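Local coordinates for uncharacterized protein (PDB 5JVK), which belongs to glycoside hydrolase family 39 and probably hydrolyses O-glycosidic bonds, using a (beta/alpha)8 barrel flanked by beta-sheet domains, at residues K114-S119 with M155-S160; F130-T135 with V215-L220; F378-D383 with E389-L394; L124-G129 with E163-K168; G147-P152 with C200-A205. All coordinates share one frame; numbering follows the deposited sequence.

Interaction 1 (K114-S119 with M155-S160); sequences KDNDYS and MYQFVS
Y118, at the start of helix 118-127, lays one ring face over Q157 and turns an edge into F158, both on helix 153-164. CB of Y118 already heads for the partner helix, and with CG anti to the carbonyl carbon (chi1 -81°) the ring is set with that face against Q157 CB. The Q157 CB methylene stands 3.7 Å from the Y118 ring centroid and only 4° off its normal, a nearly central CH-pi contact. Along one edge of the ring, CD2 and CE2 meet the carboxamide, Y118 CE2 lying 3.6 Å from Q157 NE2. Along the opposite edge, CD1 passes the backbone C of Q157, whereas CE1 points at the face of F158, 3.8 Å from F158 CD1. The two rings form a T-shaped pair, planes at 90° and centroids 5.1 Å apart. At the tip, Y118 OH touches F158 CE1 at 3.7 Å. Replacing Y118 by an alanine is likely to open a gap between the helices, leaving the Q157 methylene and the F158 face without their aromatic mate. With no hydrogen bond between the segments, cohesion here rests on dispersion and weak CH-pi attraction, although the participating tyrosine and glutamine are nominally polar.

Interaction 2 (F130-T135 with V215-L220); sequences FTRIRT and VTEWEL
R134 grips E219 side-on with two nitrogens converging on one oxygen. R134 NE donates to E219 OE1 at 2.7 Å (N-H...O 155°), the oxygen accepting through its syn lone pair, and R134 NH2 reaches the same OE1 at 2.9 Å from above the carboxylate plane. The extended R134 chain, CG anti to the backbone N (chi1 -180°), carries the guanidinium there. OE1 lies in the guanidinium plane, with the carboxylate turned steeply against it. E219 OE2 takes bonds from S286 and T339, while R134 NH1 pairs with E340 and NH2 also binds N222. Nearer the strand starts is a looser salt bridge, R132 NH1 to E217 OE1 at 3.5 Å, reinforced by two waters. Each water accepts from R132 NH1; one donates to E217 OE1 at 3.0 Å, the other to E217 OE2 at 2.8 Å. T216 OG1 donates to E217 OE2 at 2.6 Å, and R132 NE is tied to the carbonyl of L104. Apolar cover comes from V172, touching R134 and E219. Strand 168-174, which carries V172, separates strands 132-138 and 217-220 in the barrel wall, so these buried pairs reach past it on the inside, whereas W218 packs on helix 194-211.

Interaction 3 (F378-D383 with E389-L394); sequences FQNDGD and EHNFGL
The long loop that follows strand 373-375, the eighth strand of the barrel, doubles back so that F378-D383 lies along E389-L394. Two hydrogen bonds fasten the near end. L394 N donates to F378 O at 2.8 Å, from well above the carbonyl plane, and G393 N donates to the side-chain OD1 of N380 at 2.9 Å, nearly along the C=O axis (163°). N380 can offer this oxygen because its CG lies beside its own backbone N (chi1 -80°), and the same OD1 receives a weak bond from K402. Close by, F378 CD2 and L394 CD1 make apolar contact at 4.0 Å. Farther along, H390 turns one ring face to the backbone of D381 and G382: G382 CA sits 3.6 Å from the H390 ring centroid, 22° off the normal, in a CH-pi contact. A side chain at G382 would collide with H390 ND1, and one at G393 with N380 N, so both glycines permit the close approach. Water links the outer end, one molecule lying 2.9 Å from D381 OD2 and 2.7 Å from E389 OE1, another near D381 OD2 and accepting from F392 N at 2.9 Å. A bound glycerol, probably from the crystallisation liquor, lies about 5 Å from the E389 side chain. The loop, following a barrel strand, is of the beta-to-alpha kind that (beta/alpha)8 glycoside hydrolases carry at the catalytic end.

Interaction 4 (L124-G129 with E163-K168); sequences LIRMAG and EKEGIK
R126, whose backbone O receives a 3.0 Å hydrogen bond from G129 N, meets E165 through the aliphatic part of its side chain. The E165 side chain crosses this stem at about a right angle, OE1 lying 3.3 Å from R126 CG and 3.5 Å from R126 CB. The charged ends stay apart: R126 NE and E165 OE1 are separated by 4.6 Å, and guanidinium and carboxylate stand 80° to each other. A bend at chi2 (59°) swings the arginine past the acid, bringing R126 CD within 3.8 Å of E165 O, which lies toward the guanidinium edge. Farther out, R126 NH2 donates to the carbonyl of I97, and E165 O receives a weak bond from R102. Attraction between the two opposite charges is therefore probably of the longer-range kind. With a serine at R126, the I97 carbonyl would probably lose this donor and the E165 carboxylate one of the positive charges near it. The second point of contact is apolar: I125 CG2 touches I167 CD1 at 3.9 Å, the two side chains again perpendicular. G129, with phi at 99°, ends helix 118-127 in a Schellman motif, and E165 is where helix 153-164 gives way to the turn leading into strand 168-174. Strand 132-138 lies against both helix ends: its I133 packs on I125 and on I167, while F378 adjoins I125 and F122 covers E165 and I167.

Interaction 5 (G147-P152 with C200-A205); sequences GKYVMP and CANALA
Y149 and A203 have the closest CA atoms, 7.1 Å apart, where the irregular segment 147-152 passes along the side of helix 194-211. The tyrosine makes the approach alone. Its CG lies beside the backbone N (chi1 -55°), which sends the ring across to the helix, where it meets N202 and A203 obliquely. The hydroxyl comes closest: Y149 OH is 3.2 Å from N202 CB and 3.6 Å from N202 C. Behind it, Y149 CZ lies 3.8 Å from the backbone O of N202. On the neighbouring side of the ring, Y149 CE2 rests 3.9 Å from A203 CA and 4.3 Å from A203 CB, and the small alanine probably allows the ring to lie this close to the helix backbone. The carboxamide of N202 leads away from the tyrosine, its plane turned 60° from the ring, so the hydroxyl meets the methylene and not the amide. In the fold, the loop between helices 139-142 and 153-164 is thereby laid against helix 194-211, one of the helices outside the (beta/alpha)8 barrel. No hydrogen bond joins the two segments. The Y149 ring also meets that of Y206 on the same helix, their planes about 20° apart, and G147 O lies over one face. M151, two residues on, continues along helix 194-211 by touching Y206, A207, E210 and M211, and A201 and L204 of the same helix pack on helix 229-247.

Interaction 2 lies inside the barrel, and each of the other four touches it. Interactions 1 and 4 tie the same two helices, 118-127 and 153-164, with centres 13 Å apart; F158 CZ of interaction 1 touches T135 OG1 of interaction 2 at 3.4 Å, and T131 O of interaction 2 probably accepts a hydrogen bond from K168 N of interaction 4 at 2.9 Å. Interaction 5 joins where L204 CD1 meets W218 CE3 at 3.6 Å. Interaction 3 reaches F130 CE2 through L394 CD1, also at 3.6 Å. Glycerol, probably from the crystallisation liquor, lies about 4 Å from the R134 side chain and about 5 Å from that of E389, consistent with a pocket there.

Interaction 1 (K114-S119 with M155-S160)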
# COMPACT_ATOMS: atom_id res chain seq x y z
N LYS A 114 -10.75 6.08 13.11
CA LYS A 114 -11.55 7.13 13.75
C LYS A 114 -12.56 6.55 14.74
O LYS A 114 -12.82 7.14 15.79
CB LYS A 114 -12.29 7.98 12.71
CG LYS A 114 -11.41 8.65 11.66
CD LYS A 114 -10.49 9.70 12.25
CE LYS A 114 -9.76 10.47 11.17
NZ LYS A 114 -9.04 11.66 11.72
N ASP A 115 -13.12 5.38 14.40
CA ASP A 115 -14.04 4.65 15.30
C ASP A 115 -13.34 3.78 16.36
O ASP A 115 -14.01 3.09 17.13
CB ASP A 115 -15.06 3.83 14.48
CG ASP A 115 -14.42 2.75 13.60
OD1 ASP A 115 -13.18 2.55 13.63
OD2 ASP A 115 -15.17 2.11 12.84
N ASN A 116 -12.00 3.80 16.39
CA ASN A 116 -11.19 3.08 17.39
C ASN A 116 -11.42 1.56 17.36
O ASN A 116 -11.28 0.88 18.39
CB ASN A 116 -11.45 3.66 18.79
CG ASN A 116 -10.32 3.37 19.78
OD1 ASN A 116 -9.16 3.20 19.40
ND2 ASN A 116 -10.67 3.33 21.06
N ASP A 117 -11.73 1.03 16.18
CA ASP A 117 -12.01 -0.39 15.97
C ASP A 117 -10.87 -0.97 15.14
O ASP A 117 -10.91 -0.97 13.91
CB ASP A 117 -13.37 -0.55 15.27
CG ASP A 117 -13.83 -2.00 15.16
OD1 ASP A 117 -15.02 -2.20 14.85
OD2 ASP A 117 -13.03 -2.93 15.36
N TYR A 118 -9.84 -1.45 15.84
CA TYR A 118 -8.62 -1.95 15.19
C TYR A 118 -8.81 -3.29 14.49
O TYR A 118 -8.23 -3.52 13.43
CB TYR A 118 -7.45 -2.03 16.20
CG TYR A 118 -6.78 -0.69 16.43
CD1 TYR A 118 -5.52 -0.42 15.89
CD2 TYR A 118 -7.40 0.31 17.17
CE1 TYR A 118 -4.90 0.81 16.10
CE2 TYR A 118 -6.79 1.54 17.38
CZ TYR A 118 -5.54 1.79 16.84
OH TYR A 118 -4.93 3.00 17.04
N SER A 119 -9.64 -4.17 15.07
CA SER A 119 -9.91 -5.48 14.46
C SER A 119 -10.62 -5.36 13.11
O SER A 119 -10.32 -6.12 12.19
CB SER A 119 -10.73 -6.35 15.42
OG SER A 119 -11.93 -5.71 15.79
N MET A 155 0.01 2.03 20.25
CA MET A 155 1.08 1.11 19.81
C MET A 155 0.78 -0.36 20.09
O MET A 155 0.98 -1.20 19.21
CB MET A 155 2.43 1.48 20.45
CG MET A 155 3.15 2.62 19.74
SD MET A 155 3.63 2.23 18.05
CE MET A 155 4.80 0.90 18.32
N TYR A 156 0.32 -0.66 21.30
CA TYR A 156 -0.11 -2.02 21.65
C TYR A 156 -1.29 -2.48 20.79
O TYR A 156 -1.34 -3.64 20.38
CB TYR A 156 -0.47 -2.13 23.15
CG TYR A 156 0.70 -1.99 24.10
CD1 TYR A 156 1.78 -2.88 24.05
CD2 TYR A 156 0.73 -0.99 25.08
CE1 TYR A 156 2.85 -2.77 24.92
CE2 TYR A 156 1.80 -0.87 25.96
CZ TYR A 156 2.86 -1.77 25.88
OH TYR A 156 3.92 -1.66 26.74
N GLN A 157 -2.22 -1.56 20.53
CA GLN A 157 -3.37 -1.82 19.65
C GLN A 157 -2.94 -2.16 18.21
O GLN A 157 -3.40 -3.16 17.65
CB GLN A 157 -4.34 -0.62 19.63
CG GLN A 157 -5.14 -0.44 20.91
CD GLN A 157 -6.05 0.78 20.87
OE1 GLN A 157 -5.57 1.92 20.87
NE2 GLN A 157 -7.36 0.56 20.84
N PHE A 158 -2.06 -1.33 17.65
CA PHE A 158 -1.51 -1.55 16.30
C PHE A 158 -0.78 -2.90 16.17
O PHE A 158 -1.05 -3.66 15.23
CB PHE A 158 -0.54 -0.42 15.88
CG PHE A 158 -1.19 0.66 15.05
CD1 PHE A 158 -1.36 1.95 15.55
CD2 PHE A 158 -1.62 0.39 13.75
CE1 PHE A 158 -1.95 2.94 14.78
CE2 PHE A 158 -2.21 1.38 12.98
CZ PHE A 158 -2.38 2.65 13.49
N VAL A 159 0.11 -3.18 17.11
CA VAL A 159 0.98 -4.36 17.03
C VAL A 159 0.21 -5.67 17.26
O VAL A 159 0.44 -6.64 16.54
CB VAL A 159 2.19 -4.24 18.00
CG1 VAL A 159 3.02 -5.52 18.02
CG2 VAL A 159 3.07 -3.07 17.58
N SER A 160 -0.69 -5.70 18.24
CA SER A 160 -1.48 -6.91 18.50
C SER A 160 -2.46 -7.21 17.36
O SER A 160 -2.61 -8.36 16.96
CB SER A 160 -2.23 -6.81 19.84
OG SER A 160 -3.35 -5.96 19.75

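Interaction 2 (F130-T135 with V215-L220)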
# COMPACT_ATOMS: atom_id res chain seq x y z
N PHE A 130 -2.30 -7.20 1.98
CA PHE A 130 -1.08 -6.64 2.56
C PHE A 130 -0.51 -7.52 3.67
O PHE A 130 -1.26 -8.13 4.43
CB PHE A 130 -1.34 -5.23 3.10
CG PHE A 130 -1.77 -4.24 2.06
CD1 PHE A 130 -0.85 -3.71 1.16
CD2 PHE A 130 -3.10 -3.82 1.98
CE1 PHE A 130 -1.24 -2.79 0.19
CE2 PHE A 130 -3.50 -2.90 1.02
CZ PHE A 130 -2.57 -2.38 0.12
N THR A 131 0.82 -7.58 3.74
CA THR A 131 1.55 -8.26 4.82
C THR A 131 2.37 -7.32 5.71
O THR A 131 3.02 -7.78 6.65
CB THR A 131 2.52 -9.31 4.24
OG1 THR A 131 3.45 -8.65 3.38
CG2 THR A 131 1.76 -10.37 3.48
N ARG A 132 2.35 -6.02 5.40
CA ARG A 132 3.05 -5.02 6.21
C ARG A 132 2.17 -3.79 6.40
O ARG A 132 1.33 -3.48 5.55
CB ARG A 132 4.35 -4.59 5.52
CG ARG A 132 5.37 -5.70 5.34
CD ARG A 132 6.59 -5.18 4.61
NE ARG A 132 7.55 -6.24 4.29
CZ ARG A 132 8.43 -6.78 5.14
NH1 ARG A 132 8.49 -6.38 6.41
NH2 ARG A 132 9.25 -7.73 4.71
N ILE A 133 2.36 -3.11 7.53
CA ILE A 133 1.73 -1.81 7.76
C ILE A 133 2.75 -0.83 8.32
O ILE A 133 3.70 -1.23 9.00
CB ILE A 133 0.49 -1.88 8.68
CG1 ILE A 133 0.83 -2.44 10.08
CG2 ILE A 133 -0.62 -2.69 8.01
CD1 ILE A 133 1.13 -1.39 11.13
N ARG A 134 2.56 0.45 8.01
CA ARG A 134 3.41 1.53 8.52
C ARG A 134 2.55 2.49 9.32
O ARG A 134 1.47 2.87 8.88
CB ARG A 134 4.09 2.27 7.37
CG ARG A 134 5.00 3.41 7.79
CD ARG A 134 5.74 3.95 6.59
NE ARG A 134 6.66 5.05 6.90
CZ ARG A 134 6.40 6.35 6.76
NH1 ARG A 134 5.21 6.80 6.35
NH2 ARG A 134 7.34 7.23 7.07
N THR A 135 3.04 2.88 10.50
CA THR A 135 2.37 3.91 11.29
C THR A 135 3.35 4.68 12.16
O THR A 135 4.49 4.26 12.38
CB THR A 135 1.21 3.33 12.12
OG1 THR A 135 0.40 4.40 12.61
CG2 THR A 135 1.71 2.48 13.28
N VAL A 215 8.31 -5.97 16.49
CA VAL A 215 8.58 -4.93 15.49
C VAL A 215 10.05 -5.00 15.09
O VAL A 215 10.93 -4.60 15.86
CB VAL A 215 8.24 -3.53 16.05
CG1 VAL A 215 8.51 -2.45 15.00
CG2 VAL A 215 6.79 -3.47 16.52
N THR A 216 10.32 -5.50 13.88
CA THR A 216 11.69 -5.66 13.37
C THR A 216 12.14 -4.55 12.40
O THR A 216 13.29 -4.55 11.96
CB THR A 216 11.86 -7.02 12.67
OG1 THR A 216 10.79 -7.23 11.74
CG2 THR A 216 11.85 -8.15 13.69
N GLU A 217 11.24 -3.61 12.07
CA GLU A 217 11.55 -2.50 11.16
C GLU A 217 11.23 -1.16 11.83
O GLU A 217 10.06 -0.88 12.13
CB GLU A 217 10.76 -2.62 9.85
CG GLU A 217 11.20 -3.76 8.94
CD GLU A 217 10.65 -5.12 9.35
OE1 GLU A 217 9.42 -5.23 9.55
OE2 GLU A 217 11.44 -6.07 9.48
N TRP A 218 12.26 -0.35 12.05
CA TRP A 218 12.14 0.96 12.69
C TRP A 218 12.73 2.03 11.78
O TRP A 218 13.89 1.93 11.37
CB TRP A 218 12.87 0.96 14.03
CG TRP A 218 12.24 0.07 15.07
CD1 TRP A 218 12.54 -1.24 15.31
CD2 TRP A 218 11.22 0.43 16.00
NE1 TRP A 218 11.77 -1.72 16.34
CE2 TRP A 218 10.95 -0.71 16.78
CE3 TRP A 218 10.51 1.61 16.26
CZ2 TRP A 218 9.99 -0.71 17.81
CZ3 TRP A 218 9.55 1.61 17.28
CH2 TRP A 218 9.30 0.45 18.04
N GLU A 219 11.92 3.05 11.48
CA GLU A 219 12.30 4.12 10.56
C GLU A 219 12.54 5.40 11.35
O GLU A 219 11.65 5.86 12.06
CB GLU A 219 11.20 4.33 9.51
CG GLU A 219 11.55 5.28 8.38
CD GLU A 219 10.43 5.43 7.36
OE1 GLU A 219 9.26 5.10 7.68
OE2 GLU A 219 10.70 5.88 6.23
N LEU A 220 13.74 5.96 11.25
CA LEU A 220 14.11 7.15 12.02
C LEU A 220 13.64 8.42 11.29
O LEU A 220 14.24 8.84 10.31
CB LEU A 220 15.62 7.16 12.29
CG LEU A 220 16.22 8.15 13.30
CD1 LEU A 220 16.13 9.60 12.83
CD2 LEU A 220 15.57 8.01 14.68
O HOH W 1 7.22 -4.28 7.81
O HOH W 2 10.50 -8.14 7.80

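Interaction 3 (F378-D383 with E389-L394)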
# COMPACT_ATOMS: atom_id res chain seq x y z
N PHE A 378 -4.17 3.83 3.62
CA PHE A 378 -5.26 2.85 3.64
C PHE A 378 -6.64 3.48 3.53
O PHE A 378 -7.45 3.07 2.70
CB PHE A 378 -5.19 1.97 4.88
CG PHE A 378 -6.17 0.83 4.84
CD1 PHE A 378 -7.23 0.76 5.74
CD2 PHE A 378 -6.05 -0.16 3.87
CE1 PHE A 378 -8.13 -0.29 5.68
CE2 PHE A 378 -6.95 -1.21 3.81
CZ PHE A 378 -7.99 -1.27 4.71
N GLN A 379 -6.90 4.49 4.37
CA GLN A 379 -8.21 5.13 4.43
C GLN A 379 -8.08 6.62 4.14
O GLN A 379 -7.10 7.25 4.52
CB GLN A 379 -8.83 4.92 5.82
CG GLN A 379 -10.24 5.48 5.94
CD GLN A 379 -11.02 4.90 7.11
OE1 GLN A 379 -10.45 4.54 8.14
NE2 GLN A 379 -12.34 4.81 6.95
N ASN A 380 -9.08 7.17 3.44
CA ASN A 380 -9.18 8.62 3.22
C ASN A 380 -9.16 9.36 4.56
O ASN A 380 -9.95 9.06 5.45
CB ASN A 380 -10.48 8.97 2.47
CG ASN A 380 -10.40 8.73 0.97
OD1 ASN A 380 -9.34 8.42 0.43
ND2 ASN A 380 -11.53 8.90 0.29
N ASP A 381 -8.25 10.32 4.68
CA ASP A 381 -8.09 11.09 5.92
C ASP A 381 -9.22 12.09 6.18
O ASP A 381 -9.31 12.64 7.28
CB ASP A 381 -6.75 11.82 5.93
CG ASP A 381 -5.57 10.88 5.92
OD1 ASP A 381 -5.17 10.41 7.00
OD2 ASP A 381 -5.03 10.62 4.83
N GLY A 382 -10.05 12.36 5.17
CA GLY A 382 -11.23 13.22 5.32
C GLY A 382 -12.21 13.12 4.15
O GLY A 382 -12.14 12.17 3.37
N ASP A 383 -13.11 14.10 4.06
CA ASP A 383 -14.19 14.12 3.05
C ASP A 383 -14.06 15.18 1.96
O ASP A 383 -14.73 15.09 0.94
CB ASP A 383 -15.54 14.31 3.75
CG ASP A 383 -15.90 13.17 4.69
OD1 ASP A 383 -15.19 12.14 4.70
OD2 ASP A 383 -16.90 13.32 5.43
N GLU A 389 -4.77 15.37 0.43
CA GLU A 389 -4.43 14.54 1.59
C GLU A 389 -5.63 13.74 2.12
O GLU A 389 -5.44 12.76 2.83
CB GLU A 389 -3.84 15.40 2.72
CG GLU A 389 -2.53 16.13 2.37
CD GLU A 389 -1.34 15.20 2.13
OE1 GLU A 389 -1.36 14.03 2.56
OE2 GLU A 389 -0.36 15.66 1.51
N HIS A 390 -6.85 14.15 1.77
CA HIS A 390 -8.08 13.43 2.12
C HIS A 390 -8.51 12.39 1.08
O HIS A 390 -9.59 11.81 1.22
CB HIS A 390 -9.23 14.44 2.31
CG HIS A 390 -9.09 15.31 3.51
ND1 HIS A 390 -10.08 16.18 3.92
CD2 HIS A 390 -8.08 15.45 4.41
CE1 HIS A 390 -9.68 16.82 5.00
NE2 HIS A 390 -8.48 16.39 5.32
N ASN A 391 -7.71 12.16 0.04
CA ASN A 391 -8.11 11.30 -1.08
C ASN A 391 -7.07 10.25 -1.53
O ASN A 391 -7.22 9.67 -2.61
CB ASN A 391 -8.53 12.20 -2.26
CG ASN A 391 -9.79 12.99 -1.96
OD1 ASN A 391 -9.74 14.19 -1.72
ND2 ASN A 391 -10.92 12.30 -1.96
N PHE A 392 -6.07 9.97 -0.69
CA PHE A 392 -5.07 8.93 -0.98
C PHE A 392 -5.54 7.50 -0.64
O PHE A 392 -4.82 6.54 -0.93
CB PHE A 392 -3.76 9.21 -0.23
CG PHE A 392 -2.86 10.20 -0.90
CD1 PHE A 392 -2.02 9.80 -1.94
CD2 PHE A 392 -2.84 11.53 -0.49
CE1 PHE A 392 -1.18 10.72 -2.56
CE2 PHE A 392 -2.00 12.45 -1.11
CZ PHE A 392 -1.17 12.05 -2.14
N GLY A 393 -6.72 7.36 -0.04
CA GLY A 393 -7.16 6.09 0.53
C GLY A 393 -7.61 5.01 -0.44
O GLY A 393 -7.97 5.29 -1.59
N LEU A 394 -7.57 3.77 0.04
CA LEU A 394 -8.23 2.63 -0.60
C LEU A 394 -9.69 2.54 -0.15
O LEU A 394 -10.56 2.10 -0.92
CB LEU A 394 -7.51 1.32 -0.27
CG LEU A 394 -5.99 1.28 -0.50
CD1 LEU A 394 -5.44 -0.09 -0.11
CD2 LEU A 394 -5.63 1.61 -1.94
O HOH W 3 -2.89 12.37 4.10
O HOH W 4 -6.04 9.95 2.20

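Interaction 4 (L124-G129 with E163-K168)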
# COMPACT_ATOMS: atom_id res chain seq x y z
N LEU A 124 -9.96 -5.54 7.17
CA LEU A 124 -10.02 -4.91 5.84
C LEU A 124 -8.64 -4.80 5.18
O LEU A 124 -8.52 -4.94 3.97
CB LEU A 124 -10.68 -3.53 5.93
CG LEU A 124 -12.17 -3.54 6.31
CD1 LEU A 124 -12.61 -2.20 6.88
CD2 LEU A 124 -13.03 -3.91 5.12
N ILE A 125 -7.60 -4.55 5.99
CA ILE A 125 -6.21 -4.55 5.50
C ILE A 125 -5.81 -5.95 5.02
O ILE A 125 -5.15 -6.08 3.99
CB ILE A 125 -5.21 -4.04 6.57
CG1 ILE A 125 -5.43 -2.54 6.82
CG2 ILE A 125 -3.76 -4.27 6.13
CD1 ILE A 125 -4.90 -2.04 8.15
N ARG A 126 -6.20 -6.98 5.77
CA ARG A 126 -5.90 -8.38 5.43
C ARG A 126 -6.49 -8.80 4.08
O ARG A 126 -5.80 -9.40 3.26
CB ARG A 126 -6.40 -9.34 6.53
CG ARG A 126 -6.35 -10.83 6.19
CD ARG A 126 -4.95 -11.31 5.87
NE ARG A 126 -4.95 -12.73 5.48
CZ ARG A 126 -5.35 -13.21 4.30
NH1 ARG A 126 -5.78 -12.41 3.33
NH2 ARG A 126 -5.29 -14.53 4.08
N MET A 127 -7.77 -8.47 3.86
CA MET A 127 -8.46 -8.85 2.62
C MET A 127 -7.96 -8.09 1.38
O MET A 127 -8.24 -8.51 0.25
CB MET A 127 -9.98 -8.69 2.78
CG MET A 127 -10.60 -9.69 3.75
SD MET A 127 -12.40 -9.59 3.83
CE MET A 127 -12.62 -8.02 4.67
N ALA A 128 -7.26 -6.97 1.58
CA ALA A 128 -6.57 -6.26 0.49
C ALA A 128 -5.25 -6.94 0.08
O ALA A 128 -4.68 -6.58 -0.96
CB ALA A 128 -6.31 -4.82 0.88
N GLY A 129 -4.76 -7.88 0.89
CA GLY A 129 -3.59 -8.70 0.55
C GLY A 129 -2.28 -8.24 1.16
O GLY A 129 -1.24 -8.85 0.89
N GLU A 163 -0.57 -8.75 14.52
CA GLU A 163 -0.21 -10.15 14.79
C GLU A 163 -1.36 -11.13 14.57
O GLU A 163 -1.13 -12.26 14.14
CB GLU A 163 0.36 -10.29 16.21
CG GLU A 163 1.76 -9.69 16.33
CD GLU A 163 2.20 -9.44 17.77
OE1 GLU A 163 3.42 -9.48 18.01
OE2 GLU A 163 1.34 -9.18 18.64
N LYS A 164 -2.59 -10.70 14.84
CA LYS A 164 -3.77 -11.54 14.57
C LYS A 164 -3.99 -11.79 13.08
O LYS A 164 -4.45 -12.86 12.70
CB LYS A 164 -5.04 -10.93 15.19
CG LYS A 164 -5.05 -10.97 16.71
CD LYS A 164 -6.45 -10.84 17.29
CE LYS A 164 -6.43 -11.03 18.80
NZ LYS A 164 -7.80 -11.08 19.38
N GLU A 165 -3.65 -10.80 12.24
CA GLU A 165 -3.81 -10.91 10.79
C GLU A 165 -2.51 -11.24 10.04
O GLU A 165 -2.47 -11.17 8.81
CB GLU A 165 -4.46 -9.63 10.23
CG GLU A 165 -5.85 -9.32 10.80
CD GLU A 165 -6.96 -10.23 10.28
OE1 GLU A 165 -6.69 -11.14 9.48
OE2 GLU A 165 -8.13 -10.03 10.69
N GLY A 166 -1.45 -11.61 10.77
CA GLY A 166 -0.19 -12.06 10.19
C GLY A 166 0.54 -10.97 9.43
O GLY A 166 0.99 -11.19 8.30
N ILE A 167 0.67 -9.80 10.05
CA ILE A 167 1.23 -8.62 9.41
C ILE A 167 2.42 -8.12 10.23
O ILE A 167 2.34 -8.04 11.45
CB ILE A 167 0.14 -7.52 9.28
CG1 ILE A 167 -0.91 -7.94 8.24
CG2 ILE A 167 0.75 -6.17 8.89
CD1 ILE A 167 -2.21 -7.16 8.31
N LYS A 168 3.53 -7.81 9.54
CA LYS A 168 4.72 -7.26 10.18
C LYS A 168 4.63 -5.73 10.22
O LYS A 168 4.68 -5.09 9.17
CB LYS A 168 5.98 -7.65 9.41
CG LYS A 168 6.32 -9.13 9.45
CD LYS A 168 7.68 -9.39 8.83
CE LYS A 168 7.91 -10.87 8.59
NZ LYS A 168 9.13 -11.10 7.76

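Interaction 5 (G147-P152 with C200-A205)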
# COMPACT_ATOMS: atom_id res chain seq x y z
N GLY A 147 13.91 11.54 30.50
CA GLY A 147 14.36 10.28 31.09
C GLY A 147 13.29 9.29 31.52
O GLY A 147 13.62 8.15 31.86
N LYS A 148 12.02 9.69 31.49
CA LYS A 148 10.90 8.85 31.93
C LYS A 148 10.12 8.40 30.70
O LYS A 148 9.69 9.23 29.90
CB LYS A 148 9.99 9.64 32.87
CG LYS A 148 10.70 10.13 34.12
CD LYS A 148 9.72 10.60 35.20
CE LYS A 148 9.16 9.43 35.99
NZ LYS A 148 8.11 9.86 36.96
N TYR A 149 9.95 7.08 30.56
CA TYR A 149 9.39 6.49 29.34
C TYR A 149 8.03 5.84 29.55
O TYR A 149 7.67 5.46 30.67
CB TYR A 149 10.36 5.46 28.77
CG TYR A 149 11.75 6.00 28.51
CD1 TYR A 149 12.88 5.36 29.03
CD2 TYR A 149 11.94 7.15 27.74
CE1 TYR A 149 14.16 5.85 28.78
CE2 TYR A 149 13.21 7.65 27.50
CZ TYR A 149 14.31 7.00 28.02
OH TYR A 149 15.57 7.50 27.77
N VAL A 150 7.28 5.73 28.46
CA VAL A 150 5.99 5.05 28.44
C VAL A 150 5.64 4.63 27.00
O VAL A 150 5.99 5.34 26.05
CB VAL A 150 4.86 5.93 29.04
CG1 VAL A 150 4.62 7.18 28.20
CG2 VAL A 150 3.58 5.14 29.22
N MET A 151 4.98 3.49 26.86
CA MET A 151 4.52 3.00 25.56
C MET A 151 3.05 3.38 25.40
O MET A 151 2.21 2.89 26.17
CB MET A 151 4.70 1.48 25.48
CG MET A 151 4.36 0.85 24.13
SD MET A 151 5.28 1.51 22.73
CE MET A 151 6.96 1.10 23.19
N PRO A 152 2.71 4.25 24.41
CA PRO A 152 1.30 4.65 24.25
C PRO A 152 0.35 3.50 23.93
O PRO A 152 0.79 2.47 23.40
CB PRO A 152 1.35 5.64 23.07
CG PRO A 152 2.75 6.13 23.04
CD PRO A 152 3.59 4.98 23.48
N CYS A 200 16.84 11.22 22.12
CA CYS A 200 16.16 10.57 21.00
C CYS A 200 16.57 9.11 20.88
O CYS A 200 15.72 8.23 20.70
CB CYS A 200 16.48 11.30 19.69
SG CYS A 200 15.50 10.79 18.25
N ALA A 201 17.88 8.86 20.98
CA ALA A 201 18.44 7.50 20.91
C ALA A 201 17.93 6.58 22.01
O ALA A 201 17.55 5.44 21.74
CB ALA A 201 19.96 7.56 20.93
N ASN A 202 17.93 7.07 23.25
CA ASN A 202 17.45 6.29 24.39
C ASN A 202 15.93 6.13 24.41
O ASN A 202 15.42 5.14 24.94
CB ASN A 202 17.93 6.90 25.71
CG ASN A 202 19.44 6.84 25.88
OD1 ASN A 202 20.08 5.86 25.49
ND2 ASN A 202 20.02 7.88 26.47
N ALA A 203 15.21 7.09 23.82
CA ALA A 203 13.74 7.00 23.70
C ALA A 203 13.32 5.91 22.72
O ALA A 203 12.40 5.14 23.00
CB ALA A 203 13.16 8.34 23.27
N LEU A 204 13.98 5.86 21.56
CA LEU A 204 13.74 4.81 20.57
C LEU A 204 14.21 3.45 21.09
O LEU A 204 13.51 2.45 20.91
CB LEU A 204 14.45 5.13 19.24
CG LEU A 204 14.35 4.10 18.11
CD1 LEU A 204 12.90 3.75 17.78
CD2 LEU A 204 15.07 4.61 16.87
N ALA A 205 15.38 3.43 21.72
CA ALA A 205 15.94 2.21 22.31
C ALA A 205 15.00 1.58 23.35
O ALA A 205 14.92 0.35 23.44
CB ALA A 205 17.30 2.49 22.93